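Local coordinates for transcriptional regulator (Actinomyces oris, PDB 5V8C), which is a phosphotransferase of the LytR-Cps2A-Psr family that mediates glycosylation of a cell wall-anchored surface protein, at residues 88-91 against 92-96; 236-239 against 240-243; 268-272 against 273-277. All blocks are in the same frame, centred on the assembly; numbering follows the deposited sequence.

Contact 1 of 3, residues 88-91 against 92-96; sequences TTYV and PGPQN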
loop_
_atom_site.group_PDB
_atom_site.type_symbol
_atom_site.label_atom_id
_atom_site.label_comp_id
_atom_site.label_asym_id
_atom_site.label_seq_id
_atom_site.Cartn_x
_atom_site.Cartn_y
_atom_site.Cartn_z
ATOM N N THR A 88 -11.231 7.260 -3.032
ATOM C CA THR A 88 -12.661 7.313 -3.279
ATOM C C THR A 88 -13.121 6.184 -4.215
ATOM O O THR A 88 -14.249 5.716 -4.072
ATOM C CB THR A 88 -13.026 8.736 -3.723
ATOM O OG1 THR A 88 -13.482 9.425 -2.568
ATOM C CG2 THR A 88 -14.075 8.793 -4.827
ATOM N N THR A 89 -12.244 5.703 -5.114
ATOM C CA THR A 89 -12.575 4.596 -6.024
ATOM C C THR A 89 -12.992 3.299 -5.294
ATOM O O THR A 89 -13.679 2.469 -5.887
ATOM C CB THR A 89 -11.437 4.331 -7.020
ATOM O OG1 THR A 89 -10.314 3.823 -6.304
ATOM C CG2 THR A 89 -11.049 5.566 -7.827
ATOM N N TYR A 90 -12.591 3.125 -4.021
ATOM C CA TYR A 90 -12.915 1.916 -3.262
ATOM C C TYR A 90 -14.383 1.824 -2.811
ATOM O O TYR A 90 -14.886 0.710 -2.624
ATOM C CB TYR A 90 -11.959 1.721 -2.066
ATOM C CG TYR A 90 -11.999 0.302 -1.539
ATOM C CD1 TYR A 90 -11.564 -0.765 -2.320
ATOM C CD2 TYR A 90 -12.605 0.010 -0.321
ATOM C CE1 TYR A 90 -11.696 -2.080 -1.888
ATOM C CE2 TYR A 90 -12.733 -1.304 0.125
ATOM C CZ TYR A 90 -12.276 -2.345 -0.663
ATOM O OH TYR A 90 -12.394 -3.641 -0.229
ATOM N N VAL A 91 -15.064 2.986 -2.662
ATOM C CA VAL A 91 -16.453 3.130 -2.184
ATOM C C VAL A 91 -17.454 2.159 -2.866
ATOM O O VAL A 91 -18.102 1.409 -2.137
ATOM C CB VAL A 91 -16.943 4.602 -2.224
ATOM C CG1 VAL A 91 -18.445 4.698 -1.985
ATOM C CG2 VAL A 91 -16.179 5.456 -1.215
ATOM N N PRO A 92 -17.600 2.097 -4.210
ATOM C CA PRO A 92 -18.539 1.120 -4.780
ATOM C C PRO A 92 -18.019 -0.329 -4.843
ATOM O O PRO A 92 -18.750 -1.224 -5.262
ATOM C CB PRO A 92 -18.855 1.696 -6.161
ATOM C CG PRO A 92 -17.684 2.498 -6.522
ATOM C CD PRO A 92 -16.939 2.885 -5.269
ATOM N N GLY A 93 -16.779 -0.554 -4.407
ATOM C CA GLY A 93 -16.192 -1.889 -4.391
ATOM C C GLY A 93 -14.800 -1.984 -4.983
ATOM O O GLY A 93 -14.422 -1.149 -5.805
ATOM N N PRO A 94 -14.027 -3.036 -4.611
ATOM C CA PRO A 94 -12.672 -3.202 -5.174
ATOM C C PRO A 94 -12.649 -3.248 -6.692
ATOM O O PRO A 94 -11.646 -2.872 -7.288
ATOM C CB PRO A 94 -12.210 -4.541 -4.596
ATOM C CG PRO A 94 -13.472 -5.247 -4.181
ATOM C CD PRO A 94 -14.353 -4.138 -3.688
ATOM N N GLN A 95 -13.753 -3.701 -7.312
ATOM C CA GLN A 95 -13.879 -3.780 -8.767
ATOM C C GLN A 95 -13.686 -2.407 -9.403
ATOM O O GLN A 95 -13.060 -2.303 -10.455
ATOM C CB GLN A 95 -15.234 -4.384 -9.173
ATOM C CG GLN A 95 -15.360 -4.645 -10.675
ATOM C CD GLN A 95 -14.353 -5.653 -11.176
ATOM O OE1 GLN A 95 -14.448 -6.842 -10.884
ATOM N NE2 GLN A 95 -13.360 -5.200 -11.930
ATOM N N ASN A 96 -14.176 -1.357 -8.737
ATOM C CA ASN A 96 -14.045 0.013 -9.219
ATOM C C ASN A 96 -12.612 0.512 -9.136
ATOM O O ASN A 96 -12.156 1.165 -10.071
ATOM C CB ASN A 96 -14.991 0.949 -8.486
ATOM C CG ASN A 96 -15.153 2.264 -9.192
ATOM O OD1 ASN A 96 -15.349 2.318 -10.415
ATOM N ND2 ASN A 96 -15.002 3.350 -8.449
#
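Tyr90 and Pro94 make the close side-chain contact of this turn, which leads from a loop into helix 94-105. The phenol ring of Tyr90 meets the proline obliquely: CE1 lies 3.7 Å from Pro94 CB, while the hydroxyl end runs past Pro94 CD. With its CG anti to the backbone N (chi1 -163°), Tyr90 swings its ring back toward the following residues, although its CB sets out away from them. The backbone between the two folds as a type I beta turn from Tyr90 to Gly93, closed by Gly93 N giving a hydrogen bond to Tyr90 O (2.9 Å). Gly93 is the N-cap residue, and at its phi of 132° and psi of 158° a CB would be driven against the carbonyl O of Pro92, a clash that glycine avoids. A second clasp comes from the first turn of the helix, where the side-chain amide of Asn96 reaches back and ND2 donates to Thr89 O at 3.0 Å, in the carbonyl plane and on a lone pair. Thr89 itself is buried, and its hydroxyl is bonded to Leu86 O and to Thr97 OG1. The solvent side is looser: Val91 and Pro92 are exposed at the corner of the turn and meet chiefly through Val91 CB and Pro92 CD, atoms that chain connectivity already holds close. On the inner side, Tyr90 packs on Leu26 and Thr28 of strand 23-28 and on Thr114 of strand 111-115, while Pro94 touches Leu112, seating the start of helix 94-105 against the seven-stranded mixed sheet.

Contact 2 of 3, residues 236-239 against 240-243; sequences LAAL and GRSA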
loop_
_atom_site.group_PDB
_atom_site.type_symbol
_atom_site.label_atom_id
_atom_site.label_comp_id
_atom_site.label_asym_id
_atom_site.label_seq_id
_atom_site.Cartn_x
_atom_site.Cartn_y
_atom_site.Cartn_z
ATOM N N LEU A 236 0.176 -16.662 -3.510
ATOM C CA LEU A 236 0.684 -15.801 -2.456
ATOM C C LEU A 236 2.035 -16.306 -1.919
ATOM O O LEU A 236 2.901 -15.496 -1.604
ATOM C CB LEU A 236 -0.355 -15.691 -1.331
ATOM C CG LEU A 236 -0.241 -14.479 -0.400
ATOM C CD1 LEU A 236 0.041 -13.209 -1.172
ATOM C CD2 LEU A 236 -1.494 -14.311 0.425
ATOM N N ALA A 237 2.217 -17.638 -1.852
ATOM C CA ALA A 237 3.455 -18.296 -1.419
ATOM C C ALA A 237 4.597 -18.006 -2.396
ATOM O O ALA A 237 5.725 -17.800 -1.967
ATOM C CB ALA A 237 3.237 -19.797 -1.310
ATOM N N ALA A 238 4.304 -17.999 -3.702
ATOM C CA ALA A 238 5.251 -17.684 -4.770
ATOM C C ALA A 238 5.729 -16.220 -4.696
ATOM O O ALA A 238 6.877 -15.935 -5.037
ATOM C CB ALA A 238 4.609 -17.954 -6.124
ATOM N N LEU A 239 4.827 -15.298 -4.306
ATOM C CA LEU A 239 5.118 -13.873 -4.115
ATOM C C LEU A 239 6.122 -13.735 -2.970
ATOM O O LEU A 239 7.161 -13.104 -3.153
ATOM C CB LEU A 239 3.822 -13.086 -3.801
ATOM C CG LEU A 239 3.984 -11.616 -3.359
ATOM C CD1 LEU A 239 4.569 -10.757 -4.475
ATOM C CD2 LEU A 239 2.665 -11.028 -2.872
ATOM N N GLY A 240 5.832 -14.395 -1.841
ATOM C CA GLY A 240 6.701 -14.434 -0.668
ATOM C C GLY A 240 8.054 -15.065 -0.943
ATOM O O GLY A 240 9.067 -14.603 -0.418
ATOM N N ARG A 241 8.080 -16.112 -1.791
ATOM C CA ARG A 241 9.289 -16.807 -2.231
ATOM C C ARG A 241 10.148 -15.892 -3.128
ATOM O O ARG A 241 11.375 -15.894 -3.011
ATOM C CB ARG A 241 8.915 -18.075 -3.022
ATOM C CG ARG A 241 8.707 -19.311 -2.174
ATOM C CD ARG A 241 8.624 -20.561 -3.037
ATOM N NE ARG A 241 7.243 -21.005 -3.247
ATOM C CZ ARG A 241 6.647 -21.044 -4.434
ATOM N NH1 ARG A 241 7.299 -20.657 -5.526
ATOM N NH2 ARG A 241 5.391 -21.468 -4.538
ATOM N N SER A 242 9.507 -15.148 -4.049
ATOM C CA SER A 242 10.226 -14.239 -4.947
ATOM C C SER A 242 10.699 -12.990 -4.190
ATOM O O SER A 242 11.720 -12.408 -4.550
ATOM C CB SER A 242 9.377 -13.874 -6.162
ATOM O OG SER A 242 8.573 -12.734 -5.913
ATOM N N ALA A 243 9.992 -12.632 -3.103
ATOM C CA ALA A 243 10.354 -11.509 -2.244
ATOM C C ALA A 243 11.567 -11.866 -1.379
ATOM O O ALA A 243 12.482 -11.048 -1.269
ATOM C CB ALA A 243 9.176 -11.111 -1.374
#
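Four successive i to i+4 backbone hydrogen bonds, from Gly240 N to Leu236 O through Ala243 N to Leu239 O, hold residues 236-243 as a regular stretch of alpha-helix. Gly240 N to Leu236 O measures 3.1 Å, with an N-H...O angle of 166°. One carbonyl is gripped twice: Leu239 O takes Ala243 N at 2.9 Å and also the hydroxyl of Ser242, whose OG donates from 3.1 Å. The serine can do this because its OG stands between the backbone N and the carbonyl carbon (chi1 89°), folded back over the preceding turn. On the exposed side, Arg241 bends at chi3 and lays its guanidinium back along the helix, with Ala238 CA 3.6 Å from the plane on one face, over its centre; CG of the same arginine lies 3.3 Å from Ala237 O. The contact is van der Waals, with NH1 and NH2 also near Ala238 CB. On the inner side, Leu236 and Leu239 pack on Trp23 of strand 23-28, while Leu239 also packs on Val58 and Pro60 of strand 52-60 and Ser242 on Pro60, laying helix 233-248 against these neighbouring strands of the mixed sheet.

Contact 3 of 3, residues 268-272 against 273-277; sequences VSPNQ and ESRDL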
loop_
_atom_site.group_PDB
_atom_site.type_symbol
_atom_site.label_atom_id
_atom_site.label_comp_id
_atom_site.label_asym_id
_atom_site.label_seq_id
_atom_site.Cartn_x
_atom_site.Cartn_y
_atom_site.Cartn_z
ATOM N N VAL A 268 -4.421 16.912 -7.284
ATOM C CA VAL A 268 -3.141 16.220 -7.454
ATOM C C VAL A 268 -3.276 15.183 -8.582
ATOM O O VAL A 268 -3.935 14.151 -8.441
ATOM C CB VAL A 268 -2.512 15.687 -6.124
ATOM C CG1 VAL A 268 -3.564 15.321 -5.083
ATOM C CG2 VAL A 268 -1.528 14.539 -6.361
ATOM N N SER A 269 -2.723 15.534 -9.739
ATOM C CA SER A 269 -2.827 14.743 -10.959
ATOM C C SER A 269 -1.502 14.066 -11.342
ATOM O O SER A 269 -0.432 14.576 -10.995
ATOM C CB SER A 269 -3.309 15.634 -12.102
ATOM O OG SER A 269 -4.490 15.112 -12.689
ATOM N N PRO A 270 -1.531 12.948 -12.102
ATOM C CA PRO A 270 -0.264 12.345 -12.545
ATOM C C PRO A 270 0.443 13.249 -13.549
ATOM O O PRO A 270 -0.185 13.744 -14.490
ATOM C CB PRO A 270 -0.688 11.010 -13.183
ATOM C CG PRO A 270 -2.141 10.823 -12.821
ATOM C CD PRO A 270 -2.691 12.202 -12.627
ATOM N N ASN A 271 1.731 13.517 -13.303
ATOM C CA ASN A 271 2.560 14.341 -14.181
ATOM C C ASN A 271 3.425 13.464 -15.093
ATOM O O ASN A 271 3.295 12.234 -15.060
ATOM C CB ASN A 271 3.423 15.324 -13.366
ATOM C CG ASN A 271 4.299 14.724 -12.285
ATOM O OD1 ASN A 271 4.820 15.437 -11.427
ATOM N ND2 ASN A 271 4.504 13.421 -12.293
ATOM N N GLN A 272 4.313 14.087 -15.895
ATOM C CA GLN A 272 5.222 13.359 -16.778
ATOM C C GLN A 272 6.106 12.378 -15.983
ATOM O O GLN A 272 6.218 11.218 -16.386
ATOM C CB GLN A 272 6.061 14.328 -17.626
ATOM C CG GLN A 272 6.951 13.644 -18.663
ATOM C CD GLN A 272 6.163 12.943 -19.743
ATOM O OE1 GLN A 272 5.616 13.571 -20.655
ATOM N NE2 GLN A 272 6.120 11.618 -19.684
ATOM N N GLU A 273 6.671 12.819 -14.830
ATOM C CA GLU A 273 7.499 11.974 -13.953
ATOM C C GLU A 273 6.780 10.661 -13.590
ATOM O O GLU A 273 7.370 9.583 -13.713
ATOM C CB GLU A 273 7.867 12.713 -12.659
ATOM C CG GLU A 273 9.085 13.613 -12.735
ATOM C CD GLU A 273 9.496 14.128 -11.366
ATOM O OE1 GLU A 273 10.360 13.486 -10.725
ATOM O OE2 GLU A 273 8.886 15.116 -10.894
ATOM N N SER A 274 5.504 10.762 -13.163
ATOM C CA SER A 274 4.648 9.639 -12.789
ATOM C C SER A 274 4.409 8.690 -13.971
ATOM O O SER A 274 4.520 7.474 -13.808
ATOM C CB SER A 274 3.310 10.146 -12.262
ATOM O OG SER A 274 3.490 11.061 -11.195
ATOM N N ARG A 275 4.100 9.248 -15.159
ATOM C CA ARG A 275 3.818 8.476 -16.370
ATOM C C ARG A 275 5.021 7.673 -16.858
ATOM O O ARG A 275 4.843 6.544 -17.320
ATOM C CB ARG A 275 3.266 9.379 -17.488
ATOM C CG ARG A 275 1.888 9.980 -17.184
ATOM C CD ARG A 275 0.752 9.051 -17.578
ATOM N NE ARG A 275 -0.415 9.194 -16.705
ATOM C CZ ARG A 275 -1.511 9.872 -17.022
ATOM N NH1 ARG A 275 -1.603 10.488 -18.196
ATOM N NH2 ARG A 275 -2.525 9.942 -16.172
ATOM N N ASP A 276 6.240 8.245 -16.747
ATOM C CA ASP A 276 7.485 7.587 -17.177
ATOM C C ASP A 276 7.844 6.435 -16.250
ATOM O O ASP A 276 8.138 5.335 -16.720
ATOM C CB ASP A 276 8.655 8.590 -17.238
ATOM C CG ASP A 276 8.442 9.773 -18.164
ATOM O OD1 ASP A 276 7.976 9.558 -19.310
ATOM O OD2 ASP A 276 8.809 10.904 -17.771
ATOM N N LEU A 277 7.816 6.694 -14.928
ATOM C CA LEU A 277 8.070 5.714 -13.878
ATOM C C LEU A 277 7.128 4.523 -14.074
ATOM O O LEU A 277 7.558 3.386 -13.951
ATOM C CB LEU A 277 7.835 6.385 -12.506
ATOM C CG LEU A 277 8.263 5.662 -11.196
ATOM C CD1 LEU A 277 7.083 5.040 -10.491
ATOM C CD2 LEU A 277 9.413 4.680 -11.400
#
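Asn271 and Arg275 are joined by a backbone bond at the N-terminus of helix 272-280, with Asn271 in the N-cap position. Arg275 N donates to Asn271 O at 3.1 Å, and one step on Asp276 N donates to Gln272 O at 3.0 Å. Over this start the Asn271 side chain folds toward the first turn, its CG between the backbone N and the carbonyl carbon (chi1 54°). Its ND2 comes within 2.8 Å of Ser274 OG, but at an angle too poor for a hydrogen bond. As modelled, ND2 also faces Ser274 N, a second donor, so that no side-chain cap is seen; the orientation of this amide is uncertain. Pro270 lies against Arg275, whose chain bends at chi2 and chi3 so that the guanidinium returns toward the proline and NH2 stands 3.5 Å from Pro270 CG, obliquely. On the exposed side, Gln272 turns at chi2 to bring its amide obliquely across to Asp276, one helical turn ahead, the amide and carboxylate planes only 13° apart.

Outside this first shell, Asn271 and Ser274 share an acceptor: in the model, ND2 of Asn271 and OG of Ser274 both bond to Pro258 O, in the loop after strand 252-256. Ser274 is buried there and also packs on Leu257, so this carbonyl ties the buried side of the helix start to that loop. Farther back, Val268 is backbone-bonded to Thr75 of strand 75-77, linking the incoming loop to that strand. The polar link on the exposed side is by comparison weak and bent: Gln272 NE2 to Asp276 OD1 measures 2.8 Å, with an N-H...O angle of 121°.

Overall arrangement
All three contacts are local and lie at the surface, with buried residues limited to Thr89 in contact 1 and Ser274 in contact 3. Contacts 1 and 3 each cover a loop entering a helix, but differ in chemistry: 88-96 combines a type I beta turn ending in a glycine with aromatic-proline packing, whereas 268-277 relies on polar groups around the helix start. Contact 2 instead lies within a helix, so regular backbone bonds dominate. Contacts 1 and 2 both send side chains to strand 23-28 of the mixed sheet, yet their centres are about 27 Å apart. Contact 3 joins the loop beyond the edge strand 252-256, and its nearest atoms stay about 11 Å from contact 1.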